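Side-chain contacts in beta-N-acetylhexosaminidase (Streptomyces plicatus, PDB 1JAK), which removes terminal beta-linked N-acetylhexosamine residues by hydrolysis, using the substrate-assisted catalysis of family 20 glycoside hydrolases: residues 212-217 and 274-279; 263-266 and 272-275; 22-27 and 34-39. All coordinates share one frame; numbering follows the deposited sequence.

Interaction 1 (212-217 and 274-279)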
loop_
_atom_site.group_PDB
_atom_site.type_symbol
_atom_site.label_atom_id
_atom_site.label_comp_id
_atom_site.label_asym_id
_atom_site.label_seq_id
_atom_site.Cartn_x
_atom_site.Cartn_y
_atom_site.Cartn_z
ATOM N N ALA A 212 -15.057 -13.828 14.546
ATOM C CA ALA A 212 -15.697 -12.693 13.896
ATOM C C ALA A 212 -16.892 -12.141 14.672
ATOM O O ALA A 212 -16.979 -10.936 14.905
ATOM C CB ALA A 212 -16.132 -13.079 12.476
ATOM N N THR A 213 -17.808 -13.019 15.076
ATOM C CA THR A 213 -19.009 -12.585 15.784
ATOM C C THR A 213 -18.761 -11.959 17.150
ATOM O O THR A 213 -19.502 -11.068 17.571
ATOM C CB THR A 213 -20.009 -13.748 15.937
ATOM O OG1 THR A 213 -19.429 -14.781 16.739
ATOM C CG2 THR A 213 -20.365 -14.314 14.575
ATOM N N TYR A 214 -17.725 -12.418 17.846
ATOM C CA TYR A 214 -17.398 -11.862 19.153
ATOM C C TYR A 214 -16.128 -11.019 19.058
ATOM O O TYR A 214 -16.119 -9.847 19.439
ATOM C CB TYR A 214 -17.187 -12.975 20.181
ATOM C CG TYR A 214 -17.053 -12.453 21.596
ATOM C CD1 TYR A 214 -18.164 -11.984 22.294
ATOM C CD2 TYR A 214 -15.808 -12.407 22.229
ATOM C CE1 TYR A 214 -18.042 -11.476 23.592
ATOM C CE2 TYR A 214 -15.675 -11.903 23.523
ATOM C CZ TYR A 214 -16.793 -11.441 24.197
ATOM O OH TYR A 214 -16.667 -10.953 25.479
ATOM N N GLY A 215 -15.062 -11.620 18.538
ATOM C CA GLY A 215 -13.797 -10.915 18.410
ATOM C C GLY A 215 -13.853 -9.670 17.543
ATOM O O GLY A 215 -13.032 -8.765 17.690
ATOM N N GLY A 216 -14.812 -9.616 16.628
ATOM C CA GLY A 216 -14.916 -8.445 15.778
ATOM C C GLY A 216 -16.029 -7.511 16.216
ATOM O O GLY A 216 -16.323 -6.535 15.526
ATOM N N SER A 217 -16.627 -7.785 17.374
ATOM C CA SER A 217 -17.751 -6.984 17.859
ATOM C C SER A 217 -17.470 -5.560 18.332
ATOM O O SER A 217 -18.404 -4.801 18.574
ATOM C CB SER A 217 -18.509 -7.745 18.955
ATOM O OG SER A 217 -17.737 -7.888 20.131
ATOM N N PRO A 274 -9.836 -13.222 28.075
ATOM C CA PRO A 274 -9.669 -11.849 28.565
ATOM C C PRO A 274 -10.842 -11.048 28.009
ATOM O O PRO A 274 -11.532 -11.506 27.100
ATOM C CB PRO A 274 -8.348 -11.403 27.932
ATOM C CG PRO A 274 -7.646 -12.685 27.588
ATOM C CD PRO A 274 -8.769 -13.572 27.124
ATOM N N PRO A 275 -11.092 -9.849 28.547
ATOM C CA PRO A 275 -12.212 -9.070 28.010
ATOM C C PRO A 275 -11.846 -8.563 26.617
ATOM O O PRO A 275 -10.678 -8.608 26.222
ATOM C CB PRO A 275 -12.336 -7.903 28.993
ATOM C CG PRO A 275 -11.657 -8.396 30.247
ATOM C CD PRO A 275 -10.499 -9.193 29.724
ATOM N N LEU A 276 -12.841 -8.099 25.868
ATOM C CA LEU A 276 -12.568 -7.521 24.559
ATOM C C LEU A 276 -11.760 -6.273 24.904
ATOM O O LEU A 276 -12.026 -5.630 25.922
ATOM C CB LEU A 276 -13.876 -7.137 23.865
ATOM C CG LEU A 276 -14.697 -8.325 23.356
ATOM C CD1 LEU A 276 -16.106 -7.874 23.000
ATOM C CD2 LEU A 276 -14.004 -8.935 22.151
ATOM N N TYR A 277 -10.776 -5.935 24.078
ATOM C CA TYR A 277 -9.924 -4.777 24.349
ATOM C C TYR A 277 -10.267 -3.553 23.504
ATOM O O TYR A 277 -10.379 -3.643 22.281
ATOM C CB TYR A 277 -8.457 -5.160 24.128
ATOM C CG TYR A 277 -7.477 -4.086 24.533
ATOM C CD1 TYR A 277 -7.367 -3.680 25.864
ATOM C CD2 TYR A 277 -6.658 -3.472 23.588
ATOM C CE1 TYR A 277 -6.468 -2.690 26.243
ATOM C CE2 TYR A 277 -5.753 -2.479 23.955
ATOM C CZ TYR A 277 -5.664 -2.094 25.285
ATOM O OH TYR A 277 -4.782 -1.104 25.655
ATOM N N THR A 278 -10.417 -2.404 24.161
ATOM C CA THR A 278 -10.752 -1.170 23.461
ATOM C C THR A 278 -9.739 -0.050 23.708
ATOM O O THR A 278 -9.965 1.096 23.319
ATOM C CB THR A 278 -12.156 -0.673 23.866
ATOM O OG1 THR A 278 -12.194 -0.447 25.282
ATOM C CG2 THR A 278 -13.215 -1.708 23.487
ATOM N N GLY A 279 -8.623 -0.391 24.350
ATOM C CA GLY A 279 -7.589 0.595 24.621
ATOM C C GLY A 279 -6.657 0.784 23.439
ATOM O O GLY A 279 -6.941 0.308 22.337
HETATM O O HOH W 1 -14.077 -12.300 26.476
#
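The Tyr214 phenol ring receives Leu276 on one face: CD1 stands 4.2 Å from the ring centroid and 23° off its normal, a CH-pi contact displaced toward the rim on the CZ side. Leu276 CG lies near CE2 and CZ of the ring, and the second methyl, Leu276 CD2, is 3.7 Å from Tyr214 CE2. The ring also makes a cation-pi contact with Arg210.

Both Leu276 methyls lie against a type I turn running from Tyr214 to Ser217. CD2 approaches Tyr214 O, and Leu276 CD1 lies 3.3 Å from Ser217 OG, so the methyl is pressed against a hydroxyl already bonded within the turn. Ser217 OG donates to Tyr214 O at 2.6 Å, in the carbonyl plane and on a lone pair, with a C=O...O angle of 142°. The same carbonyl accepts the turn bond from Ser217 N, so one oxygen holds both the backbone and the side chain of Ser217.

Swung away from its own backbone N (chi1 -171°), the tyrosine carries its hydroxyl out to the other segment. There Tyr214 OH donates to a water at 3.1 Å, and that water donates to Pro274 O at 2.7 Å, a polar bridge beside the apolar contact. The whole is plain packing between two beta-to-alpha excursions of the TIM barrel, those following strands 190-194 and 246-250.

Interaction 2 (263-266 and 272-275)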
loop_
_atom_site.group_PDB
_atom_site.type_symbol
_atom_site.label_atom_id
_atom_site.label_comp_id
_atom_site.label_asym_id
_atom_site.label_seq_id
_atom_site.Cartn_x
_atom_site.Cartn_y
_atom_site.Cartn_z
ATOM N N SER A 263 -12.258 -14.421 22.394
ATOM C CA SER A 263 -13.320 -15.204 21.773
ATOM C C SER A 263 -13.338 -16.672 22.192
ATOM O O SER A 263 -14.394 -17.307 22.185
ATOM C CB SER A 263 -13.201 -15.111 20.250
ATOM O OG SER A 263 -13.299 -13.766 19.814
ATOM N N TYR A 264 -12.174 -17.206 22.551
ATOM C CA TYR A 264 -12.068 -18.605 22.955
ATOM C C TYR A 264 -11.193 -18.791 24.188
ATOM O O TYR A 264 -9.966 -18.751 24.105
ATOM C CB TYR A 264 -11.520 -19.450 21.798
ATOM C CG TYR A 264 -12.500 -19.598 20.655
ATOM C CD1 TYR A 264 -12.554 -18.663 19.623
ATOM C CD2 TYR A 264 -13.415 -20.650 20.638
ATOM C CE1 TYR A 264 -13.503 -18.770 18.601
ATOM C CE2 TYR A 264 -14.363 -20.767 19.629
ATOM C CZ TYR A 264 -14.404 -19.825 18.614
ATOM O OH TYR A 264 -15.354 -19.940 17.627
ATOM N N ALA A 265 -11.838 -19.008 25.328
ATOM C CA ALA A 265 -11.134 -19.191 26.592
ATOM C C ALA A 265 -10.013 -20.228 26.519
ATOM O O ALA A 265 -8.946 -20.037 27.102
ATOM C CB ALA A 265 -12.134 -19.580 27.683
ATOM N N GLU A 266 -10.250 -21.318 25.796
ATOM C CA GLU A 266 -9.267 -22.395 25.679
ATOM C C GLU A 266 -7.897 -22.001 25.124
ATOM O O GLU A 266 -6.896 -22.671 25.396
ATOM C CB GLU A 266 -9.851 -23.535 24.841
ATOM C CG GLU A 266 -10.191 -23.143 23.418
ATOM C CD GLU A 266 -11.096 -24.147 22.740
ATOM O OE1 GLU A 266 -10.663 -25.302 22.530
ATOM O OE2 GLU A 266 -12.248 -23.779 22.420
ATOM N N VAL A 272 -8.859 -18.740 30.674
ATOM C CA VAL A 272 -9.877 -17.717 30.874
ATOM C C VAL A 272 -9.779 -16.689 29.754
ATOM O O VAL A 272 -8.703 -16.178 29.464
ATOM C CB VAL A 272 -9.685 -16.994 32.227
ATOM C CG1 VAL A 272 -10.718 -15.883 32.377
ATOM C CG2 VAL A 272 -9.805 -17.993 33.367
ATOM N N ALA A 273 -10.907 -16.395 29.119
ATOM C CA ALA A 273 -10.916 -15.422 28.038
ATOM C C ALA A 273 -10.787 -14.011 28.600
ATOM O O ALA A 273 -11.519 -13.631 29.517
ATOM C CB ALA A 273 -12.207 -15.547 27.237
ATOM N N PRO A 274 -9.836 -13.222 28.075
ATOM C CA PRO A 274 -9.669 -11.849 28.565
ATOM C C PRO A 274 -10.842 -11.048 28.009
ATOM O O PRO A 274 -11.532 -11.506 27.100
ATOM C CB PRO A 274 -8.348 -11.403 27.932
ATOM C CG PRO A 274 -7.646 -12.685 27.588
ATOM C CD PRO A 274 -8.769 -13.572 27.124
ATOM N N PRO A 275 -11.092 -9.849 28.547
ATOM C CA PRO A 275 -12.212 -9.070 28.010
ATOM C C PRO A 275 -11.846 -8.563 26.617
ATOM O O PRO A 275 -10.678 -8.608 26.222
ATOM C CB PRO A 275 -12.336 -7.903 28.993
ATOM C CG PRO A 275 -11.657 -8.396 30.247
ATOM C CD PRO A 275 -10.499 -9.193 29.724
#
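Ala265 and Ala273 meet almost backbone to backbone, their CA atoms separated by 4.0 Å, and between them they supply the apolar part of the contact. Ala265 CB and Ala273 CB lie 4.1 Å apart, but each methyl is nearer to the other residue's main chain than to its methyl. Ala265 CB lies 3.7 Å from Ala273 N. Ala273, whose CB is directed at the opposing segment, places that methyl 3.9 Å from Ala265 CA and close to Ala265 N. With no longer branch on either residue, the methyls lie directly against main-chain atoms, in keeping with the short distance between the two CA atoms.

No hydrogen bond crosses the contact: Ala265 O and Val272 N come only to 3.8 Å. Each of these backbone atoms has a partner within the intervening loop: Ala265 O accepts from Asn268 ND2, and Val272 N makes a weak bond to Asp270 OD1. The isopropyl group of Val272 turns away, which makes its share of the contact mainly a matter of backbone.

Further polar bonds tie each segment to other parts of the domain. Ser263 O bonds to Arg210 NE and Tyr264 OH to the backbone N of Arg210, at the start of helix 210-213, while the Tyr264 ring meets Trp208 edge-to-face. On the other segment, Pro275 O bonds to Asn258 ND2 of helix 258-263.

Such a close approach of two points separated by only a few residues resembles the neck of an omega loop. Here it draws together a surface lobe that includes Cys269, disulfide-bonded to Cys288, within the long excursion between barrel strand 246-250 and helix 292-307.

Interaction 3 (22-27 and 34-39)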
loop_
_atom_site.group_PDB
_atom_site.type_symbol
_atom_site.label_atom_id
_atom_site.label_comp_id
_atom_site.label_asym_id
_atom_site.label_seq_id
_atom_site.Cartn_x
_atom_site.Cartn_y
_atom_site.Cartn_z
ATOM N N THR A 22 1.088 20.999 -17.573
ATOM C CA THR A 22 2.102 20.845 -16.540
ATOM C C THR A 22 3.292 20.137 -17.184
ATOM O O THR A 22 3.121 19.333 -18.101
ATOM C CB THR A 22 1.585 19.996 -15.356
ATOM O OG1 THR A 22 1.280 18.671 -15.810
ATOM C CG2 THR A 22 0.329 20.622 -14.761
ATOM N N PRO A 23 4.517 20.433 -16.716
ATOM C CA PRO A 23 5.724 19.810 -17.268
ATOM C C PRO A 23 5.637 18.289 -17.298
ATOM O O PRO A 23 5.095 17.672 -16.382
ATOM C CB PRO A 23 6.825 20.318 -16.340
ATOM C CG PRO A 23 6.319 21.675 -15.951
ATOM C CD PRO A 23 4.865 21.397 -15.658
ATOM N N LEU A 24 6.182 17.693 -18.353
ATOM C CA LEU A 24 6.156 16.245 -18.525
ATOM C C LEU A 24 6.816 15.472 -17.385
ATOM O O LEU A 24 6.467 14.321 -17.129
ATOM C CB LEU A 24 6.824 15.872 -19.854
ATOM C CG LEU A 24 6.769 14.409 -20.305
ATOM C CD1 LEU A 24 5.323 13.999 -20.549
ATOM C CD2 LEU A 24 7.592 14.233 -21.580
ATOM N N ASP A 25 7.761 16.104 -16.695
ATOM C CA ASP A 25 8.469 15.441 -15.600
ATOM C C ASP A 25 7.824 15.663 -14.237
ATOM O O ASP A 25 8.253 15.074 -13.243
ATOM C CB ASP A 25 9.908 15.951 -15.526
ATOM C CG ASP A 25 9.993 17.359 -14.962
ATOM O OD1 ASP A 25 9.392 18.278 -15.554
ATOM O OD2 ASP A 25 10.653 17.549 -13.918
ATOM N N ARG A 26 6.802 16.507 -14.184
ATOM C CA ARG A 26 6.161 16.813 -12.912
ATOM C C ARG A 26 5.149 15.768 -12.466
ATOM O O ARG A 26 3.947 16.032 -12.407
ATOM C CB ARG A 26 5.509 18.197 -12.983
ATOM C CG ARG A 26 5.093 18.765 -11.633
ATOM C CD ARG A 26 5.058 20.286 -11.681
ATOM N NE ARG A 26 6.384 20.838 -11.953
ATOM C CZ ARG A 26 6.639 22.131 -12.128
ATOM N NH1 ARG A 26 5.656 23.021 -12.064
ATOM N NH2 ARG A 26 7.878 22.536 -12.369
ATOM N N VAL A 27 5.649 14.578 -12.145
ATOM C CA VAL A 27 4.792 13.488 -11.690
ATOM C C VAL A 27 5.482 12.713 -10.570
ATOM O O VAL A 27 6.708 12.746 -10.438
ATOM C CB VAL A 27 4.463 12.505 -12.838
ATOM C CG1 VAL A 27 3.980 13.262 -14.066
ATOM C CG2 VAL A 27 5.670 11.678 -13.171
ATOM N N VAL A 34 12.491 10.940 -18.763
ATOM C CA VAL A 34 11.540 11.922 -19.272
ATOM C C VAL A 34 12.218 12.737 -20.367
ATOM O O VAL A 34 13.253 13.363 -20.136
ATOM C CB VAL A 34 11.063 12.886 -18.164
ATOM C CG1 VAL A 34 10.010 13.835 -18.721
ATOM C CG2 VAL A 34 10.494 12.096 -16.992
ATOM N N ASP A 35 11.629 12.721 -21.558
ATOM C CA ASP A 35 12.180 13.452 -22.694
ATOM C C ASP A 35 11.114 14.352 -23.311
ATOM O O ASP A 35 10.440 13.973 -24.270
ATOM C CB ASP A 35 12.712 12.456 -23.728
ATOM C CG ASP A 35 13.340 13.135 -24.928
ATOM O OD1 ASP A 35 13.771 14.302 -24.803
ATOM O OD2 ASP A 35 13.415 12.491 -25.995
ATOM N N PRO A 36 10.946 15.563 -22.760
ATOM C CA PRO A 36 9.947 16.508 -23.270
ATOM C C PRO A 36 10.295 17.055 -24.648
ATOM O O PRO A 36 11.469 17.193 -24.997
ATOM C CB PRO A 36 9.926 17.592 -22.198
ATOM C CG PRO A 36 11.345 17.603 -21.713
ATOM C CD PRO A 36 11.662 16.129 -21.602
ATOM N N GLY A 37 9.268 17.362 -25.430
ATOM C CA GLY A 37 9.502 17.897 -26.756
ATOM C C GLY A 37 8.248 17.997 -27.593
ATOM O O GLY A 37 7.314 17.212 -27.433
ATOM N N GLY A 38 8.227 18.978 -28.490
ATOM C CA GLY A 38 7.082 19.158 -29.359
ATOM C C GLY A 38 5.853 19.725 -28.683
ATOM O O GLY A 38 5.898 20.165 -27.530
ATOM N N ALA A 39 4.744 19.712 -29.416
ATOM C CA ALA A 39 3.480 20.226 -28.918
ATOM C C ALA A 39 2.769 19.158 -28.097
ATOM O O ALA A 39 3.021 17.967 -28.255
ATOM C CB ALA A 39 2.602 20.662 -30.082
#
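Val34 begins the contact by directing CG1 into the angle between Leu24 and Asp25. The closest approach of Val34 CG1 is to Leu24 CG, at 3.7 Å, while Leu24 CD2 and CB gather round the same methyl. The two side chains lie alongside one another but point in opposite senses, the leucine reaching toward the strand and the valine toward the turn. Val34 CG1 also lies 3.8 Å from Asp25 CB and equally near Asp25 N; the other methyl, CG2, brushes Asp25 CA and CB more distantly. It is therefore the aliphatic base of the aspartate, not its carboxylate, that packs here.

Asp35 turns its side chain away, as strand alternation dictates, and offers only backbone: its carbonyl O stands 3.9 Å from Leu24 CD2. Pro36 then faces the turn again. Its CA lies 3.7 Å from Leu24 CD2, and its CB follows at 4.1 Å, so this single leucine methyl spans from Val34 to Pro36. A chi1 of -173° carries Leu24 CG away from the backbone N, toward the strand.

Leu24 and Asp25 occupy the two corner positions of a type I turn, closed by the bond from Arg26 N to Pro23 O at 3.0 Å; an inverse gamma turn centred on Arg26 overlaps its end. No hydrogen bond crosses between the segments.

Leu24 also rests on Leu129 of helix 116-129 and on Ala147 and Ile151 of strand 145-153. Strand 33-36 pairs antiparallel with that same strand, where Asp35 bonds to Thr150, leaving Leu24 packed between helix and sheet.

In the fold
Interactions 1 and 2 are neighbours, their centres 10 Å apart. They share Pro274 and Pro275 and touch again where Ser263 OG packs 3.1 Å from Gly215 N. Together they tie one long barrel excursion to itself and to the preceding one. That excursion also supplies His256 and Val282 to the pocket holding the isofagomine-type inhibitor; no residue of either contact lines that pocket. Interaction 3 belongs to the other domain, across the centre of the chain, with its centre 53 Å from interaction 1 and 60 Å from interaction 2. It touches neither, the nearest atoms being about 37 Å and 44 Å away respectively.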